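Local coordinates for protein putative rhamnosidase (Streptomyces avermitilis, PDB 3W5M) that hydrolyses terminal non-reducing alpha-L-rhamnose residues from flavonoid glycosides and gum arabic, and carries a calcium-dependent rhamnose-binding module, at residues Gln304-Phe309 against Pro451-Arg456; His332-Arg337 against Ala369-Ala374; Phe602-Pro607 against Gly951-Ala956. All blocks are in the same frame, centred on the assembly; numbering follows the deposited sequence.

Contact 1 (Gln304-Phe309 against Pro451-Arg456); sequences QLRHEF and PGFDDR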
ATOM      1  N   GLN A 304       1.057 -21.209 -14.276  1.00 17.82           N
ATOM      2  CA  GLN A 304      -0.135 -21.936 -13.908  1.00 17.63           C
ATOM      3  C   GLN A 304       0.174 -23.257 -13.197  1.00 18.63           C
ATOM      4  O   GLN A 304       1.021 -24.013 -13.648  1.00 20.52           O
ATOM      5  CB  GLN A 304      -0.939 -22.229 -15.175  1.00 18.27           C
ATOM      6  CG  GLN A 304      -1.412 -20.947 -15.872  1.00 19.33           C
ATOM      7  CD  GLN A 304      -2.183 -21.232 -17.155  1.00 22.59           C
ATOM      8  OE1 GLN A 304      -2.047 -22.312 -17.773  1.00 24.86           O
ATOM      9  NE2 GLN A 304      -2.955 -20.247 -17.598  1.00 22.25           N
ATOM     10  N   LEU A 305      -0.504 -23.506 -12.081  1.00 18.91           N
ATOM     11  CA  LEU A 305      -0.348 -24.757 -11.317  1.00 20.11           C
ATOM     12  C   LEU A 305      -1.722 -25.383 -11.144  1.00 20.54           C
ATOM     13  O   LEU A 305      -2.706 -24.674 -10.955  1.00 21.39           O
ATOM     14  CB  LEU A 305       0.321 -24.480  -9.969  1.00 21.01           C
ATOM     15  CG  LEU A 305       1.832 -24.216  -9.939  1.00 21.05           C
ATOM     16  CD1 LEU A 305       2.265 -22.935 -10.619  1.00 23.48           C
ATOM     17  CD2 LEU A 305       2.225 -24.109  -8.458  1.00 23.54           C
ATOM     18  N   ARG A 306      -1.828 -26.707 -11.245  1.00 20.17           N
ATOM     19  CA  ARG A 306      -3.152 -27.313 -11.134  1.00 20.37           C
ATOM     20  C   ARG A 306      -3.077 -28.731 -10.630  1.00 19.69           C
ATOM     21  O   ARG A 306      -2.033 -29.380 -10.745  1.00 19.90           O
ATOM     22  CB  ARG A 306      -3.898 -27.344 -12.486  1.00 21.65           C
ATOM     23  CG  ARG A 306      -3.297 -28.327 -13.488  1.00 21.93           C
ATOM     24  CD  ARG A 306      -3.993 -28.231 -14.858  1.00 21.37           C
ATOM     25  NE  ARG A 306      -5.460 -28.272 -14.788  1.00 23.97           N
ATOM     26  CZ  ARG A 306      -6.205 -29.374 -14.833  1.00 23.29           C
ATOM     27  NH1 ARG A 306      -5.631 -30.568 -14.883  1.00 23.21           N
ATOM     28  NH2 ARG A 306      -7.526 -29.271 -14.791  1.00 23.60           N
ATOM     29  N   HIS A 307      -4.219 -29.184 -10.135  1.00 19.94           N
ATOM     30  CA  HIS A 307      -4.396 -30.524  -9.617  1.00 22.83           C
ATOM     31  C   HIS A 307      -5.846 -30.964  -9.796  1.00 22.89           C
ATOM     32  O   HIS A 307      -6.766 -30.281  -9.316  1.00 21.55           O
ATOM     33  CB  HIS A 307      -4.047 -30.513  -8.144  1.00 23.14           C
ATOM     34  CG  HIS A 307      -4.251 -31.828  -7.460  1.00 25.43           C
ATOM     35  ND1 HIS A 307      -3.642 -32.992  -7.879  1.00 27.95           N
ATOM     36  CD2 HIS A 307      -4.969 -32.154  -6.360  1.00 26.85           C
ATOM     37  CE1 HIS A 307      -3.982 -33.984  -7.072  1.00 27.31           C
ATOM     38  NE2 HIS A 307      -4.798 -33.506  -6.151  1.00 28.77           N
ATOM     39  N   GLU A 308      -6.053 -32.112 -10.453  1.00 24.82           N
ATOM     40  CA  GLU A 308      -7.382 -32.754 -10.460  1.00 26.12           C
ATOM     41  C   GLU A 308      -7.499 -33.834  -9.392  1.00 25.79           C
ATOM     42  O   GLU A 308      -6.495 -34.476  -9.031  1.00 27.70           O
ATOM     43  CB  GLU A 308      -7.744 -33.325 -11.838  1.00 27.42           C
ATOM     44  CG  GLU A 308      -8.020 -32.214 -12.851  1.00 30.74           C
ATOM     45  CD  GLU A 308      -8.548 -32.716 -14.196  1.00 34.15           C
ATOM     46  OE1 GLU A 308      -9.388 -33.649 -14.205  1.00 33.55           O
ATOM     47  OE2 GLU A 308      -8.121 -32.158 -15.243  1.00 33.55           O
ATOM     48  N   PHE A 309      -8.708 -33.997  -8.879  1.00 26.91           N
ATOM     49  CA  PHE A 309      -8.998 -34.957  -7.822  1.00 28.86           C
ATOM     50  C   PHE A 309     -10.476 -35.325  -7.858  1.00 31.54           C
ATOM     51  O   PHE A 309     -11.314 -34.595  -8.417  1.00 34.60           O
ATOM     52  CB  PHE A 309      -8.608 -34.386  -6.435  1.00 27.47           C
ATOM     53  CG  PHE A 309      -9.241 -33.048  -6.137  1.00 26.59           C
ATOM     54  CD1 PHE A 309      -8.717 -31.874  -6.690  1.00 26.77           C
ATOM     55  CD2 PHE A 309     -10.379 -32.966  -5.350  1.00 26.20           C
ATOM     56  CE1 PHE A 309      -9.325 -30.659  -6.432  1.00 26.18           C
ATOM     57  CE2 PHE A 309     -10.986 -31.749  -5.073  1.00 26.95           C
ATOM     58  CZ  PHE A 309     -10.462 -30.593  -5.629  1.00 26.89           C
ATOM     59  N   PRO A 451     -12.125 -29.689 -14.399  1.00 25.40           N
ATOM     60  CA  PRO A 451     -11.734 -31.091 -14.504  1.00 26.58           C
ATOM     61  C   PRO A 451     -11.876 -31.568 -15.938  1.00 28.36           C
ATOM     62  O   PRO A 451     -12.521 -30.900 -16.733  1.00 29.48           O
ATOM     63  CB  PRO A 451     -12.716 -31.817 -13.578  1.00 25.54           C
ATOM     64  CG  PRO A 451     -13.863 -30.903 -13.399  1.00 25.70           C
ATOM     65  CD  PRO A 451     -13.414 -29.507 -13.704  1.00 23.59           C
ATOM     66  N   GLY A 452     -11.242 -32.698 -16.261  1.00 30.83           N
ATOM     67  CA  GLY A 452     -11.282 -33.263 -17.609  1.00 33.20           C
ATOM     68  C   GLY A 452     -10.277 -32.628 -18.562  1.00 34.30           C
ATOM     69  O   GLY A 452     -10.343 -32.843 -19.767  1.00 37.25           O
ATOM     70  N   PHE A 453      -9.354 -31.831 -18.026  1.00 33.73           N
ATOM     71  CA  PHE A 453      -8.342 -31.131 -18.837  1.00 31.92           C
ATOM     72  C   PHE A 453      -7.130 -32.013 -19.128  1.00 32.30           C
ATOM     73  O   PHE A 453      -6.652 -32.734 -18.269  1.00 34.08           O
ATOM     74  CB  PHE A 453      -7.924 -29.801 -18.147  1.00 30.28           C
ATOM     75  CG  PHE A 453      -6.845 -29.040 -18.866  1.00 28.57           C
ATOM     76  CD1 PHE A 453      -7.153 -28.217 -19.951  1.00 27.18           C
ATOM     77  CD2 PHE A 453      -5.520 -29.126 -18.452  1.00 27.86           C
ATOM     78  CE1 PHE A 453      -6.149 -27.523 -20.624  1.00 27.22           C
ATOM     79  CE2 PHE A 453      -4.503 -28.432 -19.114  1.00 28.03           C
ATOM     80  CZ  PHE A 453      -4.816 -27.630 -20.209  1.00 27.81           C
ATOM     81  N   ASP A 454      -6.628 -31.960 -20.355  1.00 34.67           N
ATOM     82  CA  ASP A 454      -5.468 -32.759 -20.729  1.00 36.84           C
ATOM     83  C   ASP A 454      -4.167 -32.032 -20.393  1.00 35.36           C
ATOM     84  O   ASP A 454      -3.709 -31.197 -21.188  1.00 34.33           O
ATOM     85  CB  ASP A 454      -5.533 -33.101 -22.236  1.00 41.17           C
ATOM     86  CG  ASP A 454      -4.331 -33.922 -22.721  1.00 44.50           C
ATOM     87  OD1 ASP A 454      -3.489 -34.365 -21.912  1.00 43.71           O
ATOM     88  OD2 ASP A 454      -4.226 -34.122 -23.946  1.00 51.54           O
ATOM     89  N   ASP A 455      -3.575 -32.348 -19.232  1.00 34.72           N
ATOM     90  CA  ASP A 455      -2.301 -31.751 -18.811  1.00 35.02           C
ATOM     91  C   ASP A 455      -1.070 -32.677 -18.900  1.00 37.46           C
ATOM     92  O   ASP A 455      -0.073 -32.476 -18.195  1.00 34.35           O
ATOM     93  CB  ASP A 455      -2.421 -31.108 -17.400  1.00 36.99           C
ATOM     94  CG  ASP A 455      -2.706 -32.123 -16.273  1.00 38.75           C
ATOM     95  OD1 ASP A 455      -2.761 -33.350 -16.548  1.00 39.93           O
ATOM     96  OD2 ASP A 455      -2.862 -31.680 -15.091  1.00 37.58           O
ATOM     97  N   ARG A 456      -1.111 -33.672 -19.782  1.00 42.73           N
ATOM     98  CA  ARG A 456       0.000 -34.635 -19.871  1.00 42.38           C
ATOM     99  C   ARG A 456       1.344 -34.007 -20.246  1.00 40.90           C
ATOM    100  O   ARG A 456       2.390 -34.523 -19.859  1.00 43.30           O
ATOM    101  CB  ARG A 456      -0.349 -35.789 -20.813  1.00 48.71           C
ATOM    102  CG  ARG A 456      -0.986 -36.987 -20.117  1.00 51.79           C
ATOM    103  CD  ARG A 456      -2.119 -37.577 -20.949  1.00 58.59           C
ATOM    104  NE  ARG A 456      -1.779 -37.658 -22.373  1.00 63.38           N
ATOM    105  CZ  ARG A 456      -2.655 -37.589 -23.375  1.00 64.13           C
ATOM    106  NH1 ARG A 456      -3.953 -37.437 -23.140  1.00 65.08           N
ATOM    107  NH2 ARG A 456      -2.226 -37.668 -24.624  1.00 64.55           N
TER
HETATM  108  O   HOH W   1      -3.944 -33.293 -12.222  1.00 45.44           O
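Arg-306 reaches out of its strand to meet Phe-453 and Asp-455 of the loop 451-456. With chi1 at 70°, CG lies between the backbone N and the carbonyl carbon. Beyond CB the chain passes Asp-455, whose OD2 lies 3.7 Å from Arg-306 CG and nearly as close to CD. A bend at chi3 then turns one face of the guanidinium toward Phe-453, whose CD2 stands 3.6 Å above the guanidinium centre. The two planes are 55° apart, too steep for a parallel stack. NE donates to Trp-448 O. Arg-306 NH1 donates to Asp-455 OD2 at 3.0 Å; the oxygen lies in the guanidinium plane, but the nitrogen comes from above the carboxylate plane. NH1 and NH2 together grip Glu-308 OE2 end-on, which closes a three-residue salt-bridge network. Glu-308 OE2 takes a third bond from Phe-453 N at 3.1 Å, while OE1 accepts an almost straight one (164°) from Gly-452 N at 2.9 Å. With three N-H donors on OE2 and one on OE1, the Glu-308 charge is probably well compensated. In the antiparallel sheet, strand 303-311 runs between strands 422-424 and 368-377; the loop touches both, through Asp-455 O at Arg-422 NE and through Pro-451 against Ala-369.

Contact 2 (His332-Arg337 against Ala369-Ala374); sequences HLNGRR and ANALAA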
ATOM      1  N   HIS A 332      -8.404 -20.806  -8.445  1.00 19.42           N
ATOM      2  CA  HIS A 332      -9.579 -21.163  -9.231  1.00 22.04           C
ATOM      3  C   HIS A 332     -10.002 -22.575  -8.849  1.00 22.22           C
ATOM      4  O   HIS A 332      -9.154 -23.435  -8.572  1.00 22.94           O
ATOM      5  CB  HIS A 332      -9.207 -21.141 -10.720  1.00 22.15           C
ATOM      6  CG  HIS A 332      -8.978 -19.756 -11.243  1.00 25.31           C
ATOM      7  ND1 HIS A 332      -7.831 -19.032 -10.968  1.00 26.39           N
ATOM      8  CD2 HIS A 332      -9.776 -18.940 -11.971  1.00 23.93           C
ATOM      9  CE1 HIS A 332      -7.933 -17.833 -11.511  1.00 27.94           C
ATOM     10  NE2 HIS A 332      -9.106 -17.749 -12.121  1.00 29.95           N
ATOM     11  N   LEU A 333     -11.314 -22.818  -8.832  1.00 19.85           N
ATOM     12  CA  LEU A 333     -11.829 -24.144  -8.489  1.00 20.41           C
ATOM     13  C   LEU A 333     -13.001 -24.443  -9.462  1.00 20.57           C
ATOM     14  O   LEU A 333     -13.977 -23.689  -9.497  1.00 21.98           O
ATOM     15  CB  LEU A 333     -12.285 -24.163  -7.030  1.00 22.10           C
ATOM     16  CG  LEU A 333     -12.943 -25.438  -6.502  1.00 22.49           C
ATOM     17  CD1 LEU A 333     -11.956 -26.597  -6.469  1.00 22.03           C
ATOM     18  CD2 LEU A 333     -13.517 -25.208  -5.118  1.00 23.38           C
ATOM     19  N   ASN A 334     -12.854 -25.505 -10.243  1.00 21.58           N
ATOM     20  CA  ASN A 334     -13.933 -25.984 -11.160  1.00 22.01           C
ATOM     21  C   ASN A 334     -14.457 -24.872 -12.049  1.00 23.31           C
ATOM     22  O   ASN A 334     -15.661 -24.602 -12.089  1.00 25.65           O
ATOM     23  CB  ASN A 334     -15.062 -26.616 -10.350  1.00 22.30           C
ATOM     24  CG  ASN A 334     -14.608 -27.845  -9.593  1.00 23.64           C
ATOM     25  OD1 ASN A 334     -15.033 -28.087  -8.451  1.00 26.80           O
ATOM     26  ND2 ASN A 334     -13.735 -28.622 -10.212  1.00 22.04           N
ATOM     27  N   GLY A 335     -13.524 -24.188 -12.709  1.00 23.50           N
ATOM     28  CA  GLY A 335     -13.841 -23.161 -13.694  1.00 25.77           C
ATOM     29  C   GLY A 335     -14.304 -21.810 -13.177  1.00 27.24           C
ATOM     30  O   GLY A 335     -14.777 -21.010 -13.951  1.00 27.92           O
ATOM     31  N   ARG A 336     -14.142 -21.544 -11.882  1.00 24.89           N
ATOM     32  CA  ARG A 336     -14.627 -20.326 -11.254  1.00 26.62           C
ATOM     33  C   ARG A 336     -13.518 -19.788 -10.344  1.00 26.01           C
ATOM     34  O   ARG A 336     -12.963 -20.530  -9.530  1.00 25.24           O
ATOM     35  CB  ARG A 336     -15.886 -20.632 -10.433  1.00 30.46           C
ATOM     36  CG  ARG A 336     -16.422 -19.470  -9.622  1.00 37.36           C
ATOM     37  CD  ARG A 336     -17.875 -19.700  -9.203  1.00 44.65           C
ATOM     38  NE  ARG A 336     -18.251 -18.861  -8.058  1.00 50.26           N
ATOM     39  CZ  ARG A 336     -18.819 -17.656  -8.145  1.00 52.37           C
ATOM     40  NH1 ARG A 336     -19.098 -17.118  -9.330  1.00 53.46           N
ATOM     41  NH2 ARG A 336     -19.114 -16.984  -7.042  1.00 51.39           N
ATOM     42  N   ARG A 337     -13.180 -18.514 -10.516  1.00 24.44           N
ATOM     43  CA  ARG A 337     -12.197 -17.855  -9.654  1.00 24.20           C
ATOM     44  C   ARG A 337     -12.656 -17.889  -8.202  1.00 22.00           C
ATOM     45  O   ARG A 337     -13.837 -17.716  -7.920  1.00 21.14           O
ATOM     46  CB  ARG A 337     -12.081 -16.419 -10.132  1.00 26.47           C
ATOM     47  CG  ARG A 337     -10.791 -15.717  -9.794  1.00 29.30           C
ATOM     48  CD  ARG A 337     -11.019 -14.866  -8.591  1.00 31.68           C
ATOM     49  NE  ARG A 337     -10.516 -13.519  -8.803  1.00 33.89           N
ATOM     50  CZ  ARG A 337      -9.921 -12.808  -7.856  1.00 35.49           C
ATOM     51  NH1 ARG A 337      -9.727 -13.336  -6.642  1.00 34.06           N
ATOM     52  NH2 ARG A 337      -9.513 -11.580  -8.129  1.00 37.29           N
ATOM     53  N   ALA A 369     -15.387 -35.518 -10.265  1.00 29.28           N
ATOM     54  CA  ALA A 369     -14.169 -34.874 -10.704  1.00 27.74           C
ATOM     55  C   ALA A 369     -14.144 -33.376 -10.421  1.00 26.32           C
ATOM     56  O   ALA A 369     -15.106 -32.637 -10.671  1.00 25.27           O
ATOM     57  CB  ALA A 369     -13.900 -35.166 -12.173  1.00 30.51           C
ATOM     58  N   ASN A 370     -13.008 -32.953  -9.883  1.00 25.43           N
ATOM     59  CA  ASN A 370     -12.786 -31.578  -9.461  1.00 24.78           C
ATOM     60  C   ASN A 370     -11.407 -31.144  -9.947  1.00 22.63           C
ATOM     61  O   ASN A 370     -10.527 -31.987 -10.166  1.00 22.11           O
ATOM     62  CB  ASN A 370     -12.830 -31.464  -7.931  1.00 25.20           C
ATOM     63  CG  ASN A 370     -14.223 -31.608  -7.359  1.00 24.26           C
ATOM     64  OD1 ASN A 370     -14.857 -30.622  -7.005  1.00 23.71           O
ATOM     65  ND2 ASN A 370     -14.689 -32.859  -7.209  1.00 24.62           N
ATOM     66  N   ALA A 371     -11.227 -29.840 -10.148  1.00 22.01           N
ATOM     67  CA  ALA A 371      -9.905 -29.290 -10.440  1.00 22.13           C
ATOM     68  C   ALA A 371      -9.661 -28.051  -9.544  1.00 20.72           C
ATOM     69  O   ALA A 371     -10.518 -27.183  -9.419  1.00 19.91           O
ATOM     70  CB  ALA A 371      -9.817 -28.894 -11.905  1.00 23.07           C
ATOM     71  N   LEU A 372      -8.489 -27.999  -8.925  1.00 21.15           N
ATOM     72  CA  LEU A 372      -8.065 -26.813  -8.166  1.00 20.86           C
ATOM     73  C   LEU A 372      -6.847 -26.260  -8.916  1.00 20.04           C
ATOM     74  O   LEU A 372      -6.017 -27.011  -9.412  1.00 20.10           O
ATOM     75  CB  LEU A 372      -7.746 -27.186  -6.715  1.00 21.96           C
ATOM     76  CG  LEU A 372      -7.283 -26.058  -5.796  1.00 24.00           C
ATOM     77  CD1 LEU A 372      -8.404 -25.066  -5.585  1.00 21.77           C
ATOM     78  CD2 LEU A 372      -6.817 -26.642  -4.462  1.00 25.63           C
ATOM     79  N   ALA A 373      -6.758 -24.941  -9.048  1.00 20.31           N
ATOM     80  CA  ALA A 373      -5.754 -24.374  -9.927  1.00 18.82           C
ATOM     81  C   ALA A 373      -5.325 -23.020  -9.383  1.00 18.44           C
ATOM     82  O   ALA A 373      -6.100 -22.390  -8.684  1.00 18.60           O
ATOM     83  CB  ALA A 373      -6.329 -24.187 -11.301  1.00 19.45           C
ATOM     84  N   ALA A 374      -4.113 -22.584  -9.716  1.00 17.58           N
ATOM     85  CA  ALA A 374      -3.693 -21.228  -9.287  1.00 18.01           C
ATOM     86  C   ALA A 374      -2.679 -20.623 -10.237  1.00 17.66           C
ATOM     87  O   ALA A 374      -1.874 -21.340 -10.810  1.00 18.88           O
ATOM     88  CB  ALA A 374      -3.151 -21.244  -7.843  1.00 17.55           C
TER
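Three backbone hydrogen bonds join His-332 and Asn-334 to Ala-373 and Ala-371 of strand 368-377. His-332 N donates to Ala-373 O at 2.8 Å, and the return bond runs from Ala-373 N to His-332 O at 2.9 Å. The third, from Asn-334 N to Ala-371 O, measures 3.0 Å. They define an antiparallel ladder in which His-332 and Ala-373 form a hydrogen-bonded pair and Leu-333 and Leu-372 the non-hydrogen-bonded pair next to it. The ladder ends where the chain reverses in a type I' turn from Leu-333 to Arg-336, the tight link of a beta hairpin, with Asn-334 and Gly-335 both in left-handed backbone conformations.

The Asn-334 amide lies against Asn-370 and the backbone of Ala-371, and its plane stands 51° from that of the Asn-370 amide. Asn-370 has a firmer partner elsewhere, its ND2 donating to Arg-366 O. Replacing Asn-334 by an alanine removes the amide and would probably open a gap beside Asn-370 and the Ala-371 backbone.

Farther out, the two faces of the sheet differ. On one, His-332 CB and Ala-373 CB lie 4.2 Å apart, and the imidazole has Ala-373 O at its edge, near the ring plane; Thr-449 and Trp-448 pack on this pair. On the other, Leu-333 and Leu-372 both carry CG anti to the backbone N (chi1 176° and 180°), which brings their CD1 methyls together at 4.0 Å. The CD1 of Leu-372 also lies 3.5 Å from His-332 O, and that of Leu-333 rests 3.3 Å from Ala-371 O.

Contact 3 (Phe602-Pro607 against Gly951-Ala956); sequences FETNVP and GEVTSA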
ATOM      1  N   PHE A 602     -18.347  14.413   4.377  1.00 27.40           N
ATOM      2  CA  PHE A 602     -18.065  15.811   4.681  1.00 25.32           C
ATOM      3  C   PHE A 602     -18.505  16.644   3.493  1.00 26.31           C
ATOM      4  O   PHE A 602     -18.117  16.345   2.355  1.00 21.47           O
ATOM      5  CB  PHE A 602     -16.568  15.967   4.923  1.00 28.40           C
ATOM      6  CG  PHE A 602     -16.107  17.382   5.185  1.00 30.57           C
ATOM      7  CD1 PHE A 602     -16.356  18.005   6.398  1.00 34.19           C
ATOM      8  CD2 PHE A 602     -15.367  18.064   4.227  1.00 30.94           C
ATOM      9  CE1 PHE A 602     -15.891  19.305   6.646  1.00 34.93           C
ATOM     10  CE2 PHE A 602     -14.902  19.353   4.456  1.00 32.73           C
ATOM     11  CZ  PHE A 602     -15.160  19.973   5.674  1.00 33.73           C
ATOM     12  N   GLU A 603     -19.302  17.692   3.757  1.00 26.53           N
ATOM     13  CA  GLU A 603     -19.752  18.599   2.703  1.00 28.84           C
ATOM     14  C   GLU A 603     -19.961  19.994   3.267  1.00 30.16           C
ATOM     15  O   GLU A 603     -20.573  20.156   4.323  1.00 28.69           O
ATOM     16  CB  GLU A 603     -21.039  18.082   2.066  1.00 32.76           C
ATOM     17  CG  GLU A 603     -21.517  18.905   0.880  1.00 43.01           C
ATOM     18  CD  GLU A 603     -22.849  18.424   0.340  1.00 51.14           C
ATOM     19  OE1 GLU A 603     -23.470  17.515   0.953  1.00 52.68           O
ATOM     20  OE2 GLU A 603     -23.276  18.962  -0.707  1.00 57.93           O
ATOM     21  N   THR A 604     -19.430  20.987   2.560  1.00 29.64           N
ATOM     22  CA  THR A 604     -19.584  22.401   2.929  1.00 30.59           C
ATOM     23  C   THR A 604     -20.228  23.145   1.757  1.00 32.81           C
ATOM     24  O   THR A 604     -20.427  22.562   0.678  1.00 28.53           O
ATOM     25  CB  THR A 604     -18.237  23.077   3.251  1.00 29.83           C
ATOM     26  OG1 THR A 604     -17.503  23.315   2.038  1.00 31.79           O
ATOM     27  CG2 THR A 604     -17.380  22.250   4.219  1.00 30.41           C
ATOM     28  N   ASN A 605     -20.561  24.422   1.980  1.00 34.57           N
ATOM     29  CA  ASN A 605     -20.994  25.327   0.910  1.00 35.77           C
ATOM     30  C   ASN A 605     -19.884  25.735  -0.078  1.00 34.62           C
ATOM     31  O   ASN A 605     -20.188  26.351  -1.106  1.00 37.35           O
ATOM     32  CB  ASN A 605     -21.598  26.606   1.520  1.00 36.10           C
ATOM     33  CG  ASN A 605     -20.580  27.401   2.322  1.00 36.93           C
ATOM     34  OD1 ASN A 605     -20.185  26.996   3.419  1.00 34.52           O
ATOM     35  ND2 ASN A 605     -20.145  28.540   1.779  1.00 36.25           N
ATOM     36  N   VAL A 606     -18.626  25.409   0.243  1.00 31.80           N
ATOM     37  CA  VAL A 606     -17.435  25.811  -0.510  1.00 32.35           C
ATOM     38  C   VAL A 606     -16.834  24.709  -1.396  1.00 34.80           C
ATOM     39  O   VAL A 606     -16.144  23.808  -0.901  1.00 32.29           O
ATOM     40  CB  VAL A 606     -16.345  26.322   0.429  1.00 31.18           C
ATOM     41  CG1 VAL A 606     -15.168  26.880  -0.359  1.00 32.04           C
ATOM     42  CG2 VAL A 606     -16.924  27.381   1.349  1.00 33.02           C
ATOM     43  N   PRO A 607     -17.081  24.793  -2.720  1.00 35.43           N
ATOM     44  CA  PRO A 607     -16.597  23.758  -3.643  1.00 33.21           C
ATOM     45  C   PRO A 607     -15.128  23.346  -3.429  1.00 32.43           C
ATOM     46  O   PRO A 607     -14.832  22.142  -3.449  1.00 29.73           O
ATOM     47  CB  PRO A 607     -16.828  24.391  -5.015  1.00 34.33           C
ATOM     48  CG  PRO A 607     -18.052  25.229  -4.796  1.00 33.32           C
ATOM     49  CD  PRO A 607     -17.845  25.835  -3.438  1.00 35.41           C
ATOM     50  N   GLY A 951     -13.792  31.914   7.622  1.00 40.77           N
ATOM     51  CA  GLY A 951     -13.521  31.956   6.179  1.00 37.76           C
ATOM     52  C   GLY A 951     -14.800  32.079   5.374  1.00 38.37           C
ATOM     53  O   GLY A 951     -15.652  32.907   5.682  1.00 40.52           O
ATOM     54  N   GLU A 952     -14.972  31.209   4.383  1.00 35.41           N
ATOM     55  CA  GLU A 952     -16.102  31.300   3.478  1.00 34.62           C
ATOM     56  C   GLU A 952     -17.133  30.257   3.825  1.00 34.78           C
ATOM     57  O   GLU A 952     -18.094  30.058   3.070  1.00 35.83           O
ATOM     58  CB  GLU A 952     -15.661  31.083   2.021  1.00 36.90           C
ATOM     59  CG  GLU A 952     -14.283  31.617   1.662  1.00 40.40           C
ATOM     60  CD  GLU A 952     -13.850  31.271   0.234  1.00 42.79           C
ATOM     61  OE1 GLU A 952     -14.675  30.764  -0.564  1.00 44.40           O
ATOM     62  OE2 GLU A 952     -12.666  31.507  -0.085  1.00 43.02           O
ATOM     63  N   VAL A 953     -16.938  29.568   4.952  1.00 35.41           N
ATOM     64  CA  VAL A 953     -17.836  28.470   5.301  1.00 36.85           C
ATOM     65  C   VAL A 953     -19.040  28.990   6.087  1.00 35.30           C
ATOM     66  O   VAL A 953     -18.885  29.508   7.178  1.00 36.01           O
ATOM     67  CB  VAL A 953     -17.138  27.346   6.121  1.00 37.26           C
ATOM     68  CG1 VAL A 953     -18.039  26.115   6.161  1.00 38.19           C
ATOM     69  CG2 VAL A 953     -15.765  27.000   5.556  1.00 35.46           C
ATOM     70  N   THR A 954     -20.233  28.832   5.544  1.00 36.86           N
ATOM     71  CA  THR A 954     -21.428  29.238   6.280  1.00 39.83           C
ATOM     72  C   THR A 954     -22.354  28.054   6.518  1.00 40.38           C
ATOM     73  O   THR A 954     -23.476  28.195   7.026  1.00 38.44           O
ATOM     74  CB  THR A 954     -22.182  30.356   5.538  1.00 41.07           C
ATOM     75  OG1 THR A 954     -22.587  29.889   4.238  1.00 42.12           O
ATOM     76  CG2 THR A 954     -21.298  31.606   5.412  1.00 37.88           C
ATOM     77  N   SER A 955     -21.871  26.864   6.168  1.00 37.43           N
ATOM     78  CA  SER A 955     -22.753  25.733   6.013  1.00 35.39           C
ATOM     79  C   SER A 955     -21.862  24.507   5.963  1.00 34.16           C
ATOM     80  O   SER A 955     -20.907  24.494   5.204  1.00 32.68           O
ATOM     81  CB  SER A 955     -23.469  25.889   4.670  1.00 36.88           C
ATOM     82  OG  SER A 955     -24.676  25.162   4.642  1.00 41.66           O
ATOM     83  N   ALA A 956     -22.150  23.505   6.795  1.00 33.00           N
ATOM     84  CA  ALA A 956     -21.426  22.223   6.760  1.00 31.37           C
ATOM     85  C   ALA A 956     -22.277  21.079   7.282  1.00 32.16           C
ATOM     86  O   ALA A 956     -23.153  21.264   8.142  1.00 32.78           O
ATOM     87  CB  ALA A 956     -20.111  22.298   7.534  1.00 31.08           C
TER
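A single side-chain amide, that of Asn-605, clasps the backbone of the opposing loop at two points two residues apart. Asn-605 ND2 donates to Glu-952 O at 2.9 Å along a nearly straight path (174°), in the plane of both the amide and the accepting carbonyl. Asn-605 OD1 accepts from Thr-954 N at 2.8 Å, but that donor sits above the amide plane rather than within it. The two bonds fix the rotation of the amide. The chi1 of 63° tucks CG between the backbone N and the carbonyl carbon and directs the amide at the loop, where Val-953 CG1 lies 3.6 Å from Asn-605 OD1.

The clasp begins where strand 600-604 ends. Thr-604 and Ala-956 form an antiparallel non-hydrogen-bonded pair with CA atoms 4.3 Å apart; just beyond it Asn-605 N donates to Ser-955 O at 3.2 Å. Thr-604 OG1 meanwhile accepts from Val-606 N, an ST turn that bends the chain out of the strand and brings Val-606 to the N-cap position of helix 607-622. Val-606 packs on the loop as well: its CG2 lies 3.4 Å from Glu-952 O, and its CG1 meets the end of the Glu-952 side chain, the two side chains crossing at about a right angle.

Strand 600-604 is an outermost strand of its sheet and pairs with strand 955-962, a pairing continued by backbone hydrogen bonding between Glu-603 and Arg-957, whose side chains also form a salt bridge. Val-953 touches Leu-609 of helix 607-622, Tyr-871 and His-875 of helix 867-875, and Trp-971 of strand 965-974; the contact thus joins the catalytic helical barrel to the C-terminal beta domain.

From the N terminus, strand 303-311 comes first, and contact 1 closes when the chain returns at residues 451-456, 142 residues later. Contact 2 opens and closes within that span, after 32 residues, so it is nested in contact 1. The two share one antiparallel sheet: strands 303-311 and 368-377 are neighbours, with Phe-309 O 2.8 Å from Asn-370 N and Leu-305 O 2.8 Å from Ala-374 N, both probable hydrogen bonds. Contact 3 follows in series, the 343 residues between its segments spanning the helical barrel and ending in the C-terminal domain. Its centre lies about 60 Å from that of contact 1, on the opposite side of the chain's centre.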